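Long-range contact in KLLA0B12012p (Kluyveromyces lactis, PDB 6Y3P), which probably binds ATP through the C-terminal ATP-grasp domain seen here and, as Pby1, directly partners the mRNA decapping enzyme Dcp2: residues Ile45-Tyr55 / Asn66-Arg77. Numbering follows the deposited sequence.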
ATOM      1  N   ILE A  45     -12.837 -10.318 -28.091  1.00 64.04           N
ATOM      2  CA  ILE A  45     -11.558 -10.908 -27.697  1.00 62.86           C
ATOM      3  C   ILE A  45     -11.583 -12.377 -28.133  1.00 66.98           C
ATOM      4  O   ILE A  45     -12.170 -13.224 -27.456  1.00 65.86           O
ATOM      5  CB  ILE A  45     -11.298 -10.698 -26.170  1.00 64.12           C
ATOM      6  CG1 ILE A  45     -11.284  -9.181 -25.787  1.00 64.17           C
ATOM      7  CG2 ILE A  45     -10.043 -11.415 -25.703  1.00 62.76           C
ATOM      8  CD1 ILE A  45     -10.223  -8.209 -26.531  1.00 65.20           C
ATOM      9  N   ASP A  46     -10.988 -12.654 -29.293  1.00 65.00           N
ATOM     10  CA  ASP A  46     -10.985 -13.989 -29.892  1.00 66.84           C
ATOM     11  C   ASP A  46      -9.560 -14.565 -30.083  1.00 72.10           C
ATOM     12  O   ASP A  46      -9.372 -15.591 -30.760  1.00 74.35           O
ATOM     13  CB  ASP A  46     -11.800 -13.971 -31.206  1.00 70.98           C
ATOM     14  CG  ASP A  46     -11.503 -12.791 -32.119  1.00 88.04           C
ATOM     15  OD1 ASP A  46     -10.335 -12.655 -32.557  1.00 89.51           O
ATOM     16  OD2 ASP A  46     -12.437 -12.001 -32.394  1.00 95.98           O
ATOM     17  N   LYS A  47      -8.573 -13.900 -29.448  1.00 65.69           N
ATOM     18  CA  LYS A  47      -7.150 -14.203 -29.432  1.00 64.25           C
ATOM     19  C   LYS A  47      -6.733 -14.023 -27.969  1.00 69.14           C
ATOM     20  O   LYS A  47      -7.479 -13.380 -27.216  1.00 67.80           O
ATOM     21  CB  LYS A  47      -6.398 -13.166 -30.290  1.00 66.13           C
ATOM     22  CG  LYS A  47      -6.602 -13.297 -31.800  1.00 88.97           C
ATOM     23  CD  LYS A  47      -6.128 -12.064 -32.584  1.00 97.31           C
ATOM     24  CE  LYS A  47      -4.654 -12.075 -32.933  1.00109.01           C
ATOM     25  NZ  LYS A  47      -4.344 -13.001 -34.059  1.00121.51           N
ATOM     26  N   LEU A  48      -5.567 -14.575 -27.547  1.00 65.83           N
ATOM     27  CA  LEU A  48      -5.134 -14.315 -26.187  1.00 64.60           C
ATOM     28  C   LEU A  48      -4.531 -12.917 -26.159  1.00 65.20           C
ATOM     29  O   LEU A  48      -3.766 -12.556 -27.051  1.00 64.05           O
ATOM     30  CB  LEU A  48      -4.280 -15.417 -25.511  1.00 65.02           C
ATOM     31  CG  LEU A  48      -2.967 -15.900 -26.110  1.00 70.72           C
ATOM     32  CD1 LEU A  48      -1.869 -14.907 -25.900  1.00 70.58           C
ATOM     33  CD2 LEU A  48      -2.493 -17.134 -25.385  1.00 72.97           C
ATOM     34  N   THR A  49      -5.017 -12.082 -25.242  1.00 60.38           N
ATOM     35  CA  THR A  49      -4.632 -10.667 -25.202  1.00 59.58           C
ATOM     36  C   THR A  49      -4.309 -10.149 -23.816  1.00 59.11           C
ATOM     37  O   THR A  49      -4.898 -10.574 -22.826  1.00 57.81           O
ATOM     38  CB  THR A  49      -5.699  -9.723 -25.908  1.00 62.44           C
ATOM     39  OG1 THR A  49      -6.403  -8.909 -24.966  1.00 63.27           O
ATOM     40  CG2 THR A  49      -6.686 -10.451 -26.755  1.00 53.22           C
ATOM     41  N   PHE A  50      -3.418  -9.170 -23.771  1.00 54.21           N
ATOM     42  CA  PHE A  50      -3.073  -8.500 -22.536  1.00 52.20           C
ATOM     43  C   PHE A  50      -3.418  -7.031 -22.659  1.00 54.96           C
ATOM     44  O   PHE A  50      -2.816  -6.312 -23.455  1.00 55.20           O
ATOM     45  CB  PHE A  50      -1.602  -8.710 -22.137  1.00 52.99           C
ATOM     46  CG  PHE A  50      -1.295  -8.060 -20.811  1.00 53.35           C
ATOM     47  CD1 PHE A  50      -1.873  -8.528 -19.641  1.00 55.39           C
ATOM     48  CD2 PHE A  50      -0.509  -6.919 -20.746  1.00 55.43           C
ATOM     49  CE1 PHE A  50      -1.657  -7.878 -18.428  1.00 55.53           C
ATOM     50  CE2 PHE A  50      -0.289  -6.276 -19.528  1.00 57.95           C
ATOM     51  CZ  PHE A  50      -0.860  -6.762 -18.377  1.00 54.76           C
ATOM     52  N   HIS A  51      -4.388  -6.602 -21.866  1.00 49.97           N
ATOM     53  CA  HIS A  51      -4.863  -5.233 -21.812  1.00 49.79           C
ATOM     54  C   HIS A  51      -4.273  -4.532 -20.580  1.00 55.14           C
ATOM     55  O   HIS A  51      -4.565  -4.895 -19.433  1.00 55.72           O
ATOM     56  CB  HIS A  51      -6.414  -5.202 -21.838  1.00 50.35           C
ATOM     57  CG  HIS A  51      -7.073  -3.844 -21.770  1.00 52.86           C
ATOM     58  ND1 HIS A  51      -8.422  -3.716 -21.456  1.00 53.84           N
ATOM     59  CD2 HIS A  51      -6.563  -2.605 -21.989  1.00 53.22           C
ATOM     60  CE1 HIS A  51      -8.675  -2.421 -21.489  1.00 52.58           C
ATOM     61  NE2 HIS A  51      -7.589  -1.714 -21.799  1.00 52.48           N
ATOM     62  N   TYR A  52      -3.371  -3.579 -20.832  1.00 49.35           N
ATOM     63  CA  TYR A  52      -2.822  -2.757 -19.789  1.00 47.07           C
ATOM     64  C   TYR A  52      -3.553  -1.425 -19.951  1.00 50.88           C
ATOM     65  O   TYR A  52      -3.427  -0.763 -20.987  1.00 50.18           O
ATOM     66  CB  TYR A  52      -1.287  -2.597 -19.891  1.00 47.73           C
ATOM     67  CG  TYR A  52      -0.675  -2.068 -18.609  1.00 48.26           C
ATOM     68  CD1 TYR A  52      -0.903  -0.761 -18.192  1.00 50.86           C
ATOM     69  CD2 TYR A  52       0.077  -2.890 -17.778  1.00 48.58           C
ATOM     70  CE1 TYR A  52      -0.389  -0.280 -16.987  1.00 51.82           C
ATOM     71  CE2 TYR A  52       0.626  -2.410 -16.584  1.00 48.71           C
ATOM     72  CZ  TYR A  52       0.378  -1.103 -16.187  1.00 56.68           C
ATOM     73  OH  TYR A  52       0.888  -0.590 -15.011  1.00 57.36           O
ATOM     74  N   GLY A  53      -4.402  -1.118 -18.977  1.00 47.61           N
ATOM     75  CA  GLY A  53      -5.188   0.104 -18.958  1.00 48.62           C
ATOM     76  C   GLY A  53      -5.334   0.710 -17.576  1.00 54.12           C
ATOM     77  O   GLY A  53      -4.833   0.165 -16.597  1.00 53.31           O
ATOM     78  N   ASP A  54      -6.019   1.864 -17.495  1.00 54.12           N
ATOM     79  CA  ASP A  54      -6.392   2.523 -16.242  1.00 53.83           C
ATOM     80  C   ASP A  54      -7.564   1.698 -15.734  1.00 57.81           C
ATOM     81  O   ASP A  54      -8.164   0.985 -16.539  1.00 58.28           O
ATOM     82  CB  ASP A  54      -6.795   3.993 -16.473  1.00 55.89           C
ATOM     83  CG  ASP A  54      -5.622   4.884 -16.832  1.00 67.13           C
ATOM     84  OD1 ASP A  54      -4.582   4.818 -16.129  1.00 68.10           O
ATOM     85  OD2 ASP A  54      -5.735   5.640 -17.815  1.00 74.41           O
ATOM     86  N   TYR A  55      -7.838   1.715 -14.411  1.00 54.62           N
ATOM     87  CA  TYR A  55      -8.863   0.864 -13.805  1.00 55.01           C
ATOM     88  C   TYR A  55     -10.193   0.873 -14.533  1.00 58.60           C
ATOM     89  O   TYR A  55     -10.716  -0.202 -14.839  1.00 57.19           O
ATOM     90  CB  TYR A  55      -9.067   1.141 -12.303  1.00 56.13           C
ATOM     91  CG  TYR A  55      -9.992   0.121 -11.676  1.00 59.43           C
ATOM     92  CD1 TYR A  55      -9.645  -1.230 -11.626  1.00 61.27           C
ATOM     93  CD2 TYR A  55     -11.246   0.491 -11.194  1.00 61.25           C
ATOM     94  CE1 TYR A  55     -10.503  -2.180 -11.074  1.00 63.78           C
ATOM     95  CE2 TYR A  55     -12.121  -0.451 -10.650  1.00 63.20           C
ATOM     96  CZ  TYR A  55     -11.741  -1.786 -10.582  1.00 74.59           C
ATOM     97  OH  TYR A  55     -12.592  -2.719 -10.026  1.00 76.02           O
ATOM     98  N   ASN A  66     -13.908 -14.587 -19.819  1.00 72.38           N
ATOM     99  CA  ASN A  66     -13.058 -14.950 -20.946  1.00 70.70           C
ATOM    100  C   ASN A  66     -11.638 -15.169 -20.498  1.00 72.70           C
ATOM    101  O   ASN A  66     -10.993 -14.264 -19.950  1.00 71.91           O
ATOM    102  CB  ASN A  66     -13.153 -13.933 -22.088  1.00 65.81           C
ATOM    103  CG  ASN A  66     -12.610 -14.398 -23.421  1.00 73.76           C
ATOM    104  OD1 ASN A  66     -11.885 -15.391 -23.537  1.00 67.84           O
ATOM    105  ND2 ASN A  66     -12.943 -13.674 -24.468  1.00 63.96           N
ATOM    106  N   GLN A  67     -11.147 -16.382 -20.739  1.00 68.66           N
ATOM    107  CA  GLN A  67      -9.797 -16.753 -20.354  1.00 67.65           C
ATOM    108  C   GLN A  67      -8.742 -16.252 -21.326  1.00 68.11           C
ATOM    109  O   GLN A  67      -7.551 -16.346 -21.035  1.00 66.33           O
ATOM    110  CB  GLN A  67      -9.697 -18.258 -20.100  1.00 69.97           C
ATOM    111  CG  GLN A  67     -10.337 -18.672 -18.767  1.00 84.78           C
ATOM    112  CD  GLN A  67      -9.954 -17.774 -17.603  1.00 96.67           C
ATOM    113  OE1 GLN A  67     -10.666 -16.819 -17.264  1.00 89.66           O
ATOM    114  NE2 GLN A  67      -8.815 -18.054 -16.977  1.00 87.79           N
ATOM    115  N   LEU A  68      -9.183 -15.668 -22.455  1.00 63.05           N
ATOM    116  CA  LEU A  68      -8.289 -15.110 -23.464  1.00 60.75           C
ATOM    117  C   LEU A  68      -7.855 -13.718 -23.079  1.00 60.71           C
ATOM    118  O   LEU A  68      -6.769 -13.305 -23.465  1.00 59.41           O
ATOM    119  CB  LEU A  68      -8.983 -15.084 -24.839  1.00 61.22           C
ATOM    120  CG  LEU A  68      -9.120 -16.430 -25.558  1.00 64.56           C
ATOM    121  CD1 LEU A  68      -9.866 -16.279 -26.883  1.00 64.94           C
ATOM    122  CD2 LEU A  68      -7.775 -17.050 -25.779  1.00 63.19           C
ATOM    123  N   TYR A  69      -8.705 -13.002 -22.315  1.00 55.43           N
ATOM    124  CA  TYR A  69      -8.503 -11.618 -21.877  1.00 53.39           C
ATOM    125  C   TYR A  69      -7.731 -11.528 -20.570  1.00 54.57           C
ATOM    126  O   TYR A  69      -8.154 -12.059 -19.549  1.00 52.84           O
ATOM    127  CB  TYR A  69      -9.862 -10.917 -21.749  1.00 54.09           C
ATOM    128  CG  TYR A  69      -9.803  -9.483 -21.254  1.00 54.81           C
ATOM    129  CD1 TYR A  69      -9.436  -8.443 -22.106  1.00 57.16           C
ATOM    130  CD2 TYR A  69     -10.220  -9.154 -19.967  1.00 53.82           C
ATOM    131  CE1 TYR A  69      -9.451  -7.117 -21.677  1.00 58.03           C
ATOM    132  CE2 TYR A  69     -10.233  -7.832 -19.525  1.00 53.47           C
ATOM    133  CZ  TYR A  69      -9.861  -6.815 -20.387  1.00 58.18           C
ATOM    134  OH  TYR A  69      -9.920  -5.512 -19.968  1.00 54.56           O
ATOM    135  N   HIS A  70      -6.597 -10.843 -20.606  1.00 52.14           N
ATOM    136  CA  HIS A  70      -5.746 -10.606 -19.439  1.00 50.34           C
ATOM    137  C   HIS A  70      -5.677  -9.131 -19.241  1.00 53.80           C
ATOM    138  O   HIS A  70      -5.648  -8.377 -20.207  1.00 54.38           O
ATOM    139  CB  HIS A  70      -4.351 -11.218 -19.612  1.00 50.71           C
ATOM    140  CG  HIS A  70      -4.379 -12.691 -19.899  1.00 54.81           C
ATOM    141  ND1 HIS A  70      -4.973 -13.197 -21.049  1.00 57.18           N
ATOM    142  CD2 HIS A  70      -3.850 -13.718 -19.197  1.00 56.55           C
ATOM    143  CE1 HIS A  70      -4.819 -14.511 -20.987  1.00 56.80           C
ATOM    144  NE2 HIS A  70      -4.136 -14.870 -19.901  1.00 56.97           N
ATOM    145  N   ALA A  71      -5.762  -8.710 -18.002  1.00 51.12           N
ATOM    146  CA  ALA A  71      -5.754  -7.302 -17.635  1.00 50.09           C
ATOM    147  C   ALA A  71      -4.768  -7.030 -16.473  1.00 52.13           C
ATOM    148  O   ALA A  71      -4.374  -7.948 -15.754  1.00 49.52           O
ATOM    149  CB  ALA A  71      -7.170  -6.856 -17.273  1.00 50.26           C
ATOM    150  N   ASN A  72      -4.395  -5.759 -16.292  1.00 49.81           N
ATOM    151  CA  ASN A  72      -3.495  -5.319 -15.228  1.00 48.49           C
ATOM    152  C   ASN A  72      -4.275  -4.957 -13.939  1.00 52.95           C
ATOM    153  O   ASN A  72      -3.987  -3.966 -13.278  1.00 52.28           O
ATOM    154  CB  ASN A  72      -2.595  -4.167 -15.706  1.00 45.98           C
ATOM    155  CG  ASN A  72      -3.324  -2.880 -15.987  1.00 48.47           C
ATOM    156  OD1 ASN A  72      -4.247  -2.832 -16.789  1.00 48.40           O
ATOM    157  ND2 ASN A  72      -2.890  -1.794 -15.364  1.00 43.07           N
ATOM    158  N   SER A  73      -5.257  -5.787 -13.576  1.00 50.41           N
ATOM    159  CA  SER A  73      -6.024  -5.619 -12.345  1.00 49.64           C
ATOM    160  C   SER A  73      -6.704  -6.908 -11.951  1.00 51.68           C
ATOM    161  O   SER A  73      -7.081  -7.707 -12.828  1.00 49.88           O
ATOM    162  CB  SER A  73      -7.098  -4.539 -12.485  1.00 52.98           C
ATOM    163  OG  SER A  73      -7.622  -4.196 -11.212  1.00 59.62           O
ATOM    164  N   TYR A  74      -6.925  -7.063 -10.623  1.00 46.67           N
ATOM    165  CA  TYR A  74      -7.702  -8.161 -10.060  1.00 46.96           C
ATOM    166  C   TYR A  74      -9.110  -7.636  -9.828  1.00 55.44           C
ATOM    167  O   TYR A  74      -9.330  -6.422  -9.903  1.00 55.65           O
ATOM    168  CB  TYR A  74      -7.080  -8.715  -8.769  1.00 45.73           C
ATOM    169  CG  TYR A  74      -5.847  -9.551  -9.005  1.00 44.05           C
ATOM    170  CD1 TYR A  74      -4.590  -8.964  -9.082  1.00 44.15           C
ATOM    171  CD2 TYR A  74      -5.926 -10.938  -9.090  1.00 45.70           C
ATOM    172  CE1 TYR A  74      -3.448  -9.727  -9.301  1.00 43.80           C
ATOM    173  CE2 TYR A  74      -4.788 -11.717  -9.293  1.00 45.74           C
ATOM    174  CZ  TYR A  74      -3.547 -11.106  -9.385  1.00 49.72           C
ATOM    175  OH  TYR A  74      -2.417 -11.861  -9.573  1.00 47.92           O
ATOM    176  N   ILE A  75     -10.074  -8.542  -9.603  1.00 55.51           N
ATOM    177  CA  ILE A  75     -11.473  -8.178  -9.410  1.00 56.34           C
ATOM    178  C   ILE A  75     -11.789  -7.911  -7.934  1.00 60.18           C
ATOM    179  O   ILE A  75     -12.329  -6.851  -7.616  1.00 59.38           O
ATOM    180  CB  ILE A  75     -12.395  -9.229 -10.068  1.00 60.89           C
ATOM    181  CG1 ILE A  75     -12.306  -9.112 -11.605  1.00 62.31           C
ATOM    182  CG2 ILE A  75     -13.852  -9.062  -9.610  1.00 62.98           C
ATOM    183  CD1 ILE A  75     -13.016 -10.191 -12.398  1.00 68.98           C
ATOM    184  N   TYR A  76     -11.453  -8.866  -7.044  1.00 56.95           N
ATOM    185  CA  TYR A  76     -11.732  -8.786  -5.610  1.00 56.66           C
ATOM    186  C   TYR A  76     -10.479  -8.423  -4.842  1.00 59.81           C
ATOM    187  O   TYR A  76      -9.672  -9.294  -4.530  1.00 60.32           O
ATOM    188  CB  TYR A  76     -12.338 -10.113  -5.085  1.00 58.60           C
ATOM    189  CG  TYR A  76     -13.660 -10.489  -5.716  1.00 61.36           C
ATOM    190  CD1 TYR A  76     -14.833  -9.818  -5.379  1.00 63.84           C
ATOM    191  CD2 TYR A  76     -13.737 -11.488  -6.678  1.00 62.11           C
ATOM    192  CE1 TYR A  76     -16.046 -10.129  -5.984  1.00 65.58           C
ATOM    193  CE2 TYR A  76     -14.946 -11.829  -7.269  1.00 64.15           C
ATOM    194  CZ  TYR A  76     -16.104 -11.152  -6.913  1.00 71.61           C
ATOM    195  OH  TYR A  76     -17.309 -11.487  -7.482  1.00 67.92           O
ATOM    196  N   ARG A  77     -10.296  -7.145  -4.546  1.00 55.68           N
ATOM    197  CA  ARG A  77      -9.108  -6.749  -3.827  1.00 55.04           C
ATOM    198  C   ARG A  77      -9.396  -5.742  -2.685  1.00 59.89           C
ATOM    199  O   ARG A  77      -8.462  -5.223  -2.082  1.00 60.69           O
ATOM    200  CB  ARG A  77      -8.029  -6.266  -4.819  1.00 55.48           C
ATOM    201  CG  ARG A  77      -8.252  -4.920  -5.453  1.00 60.36           C
ATOM    202  CD  ARG A  77      -8.721  -4.979  -6.893  1.00 58.65           C
ATOM    203  NE  ARG A  77      -9.387  -3.710  -7.199  1.00 65.92           N
ATOM    204  CZ  ARG A  77      -8.814  -2.684  -7.817  1.00 82.17           C
ATOM    205  NH1 ARG A  77      -9.482  -1.549  -7.991  1.00 83.44           N
ATOM    206  NH2 ARG A  77      -7.575  -2.786  -8.279  1.00 63.02           N
TER
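Backbone hydrogen bonds join T49 and H51 to L68 and H70 across the parallel pairing: T49 N donates to L68 O (2.8 Å), H70 N to T49 O, and H51 N to H70 O. Side-chain bonds extend the pairing past both strand ends. N66, whose OD1 forms an Asx turn with L68 N, reaches I45 O through ND2. N72 grips the backbone of G53 twice, OD1 accepting from G53 N (2.8 Å) and ND2 donating to G53 O (3.0 Å); an asparagine suits this place because its amide offers both an acceptor and a donor. Strands 48-52 and 69-71, linked by helix 60-65, form a beta-alpha-beta unit at one edge of a four-stranded parallel sheet. Among the aromatic contacts, the Y52 ring lies stacked against the N72 amide, planes 20° apart; N72 ND2 sits over the ring centre, 3.3 Å from Y52 CE1, and N72 CB makes a CH-pi contact. Without the ring, as with an alanine at Y52, that amide would probably lose its aromatic cover on one side and be held less firmly toward G53. H51 extends away from its own backbone N (chi1 179°), and at its ring edge ND1 hydrogen-bonds Y69 OH (2.8 Å); NE2 hydrogen-bonds T13 OG1, so both nitrogens of this buried histidine are paired. R77, salt-bridged to E327, lays its flat guanidinium on Y55 (planes at 11°). Branched I45 touches L68 CB and Y69 CB with CG2.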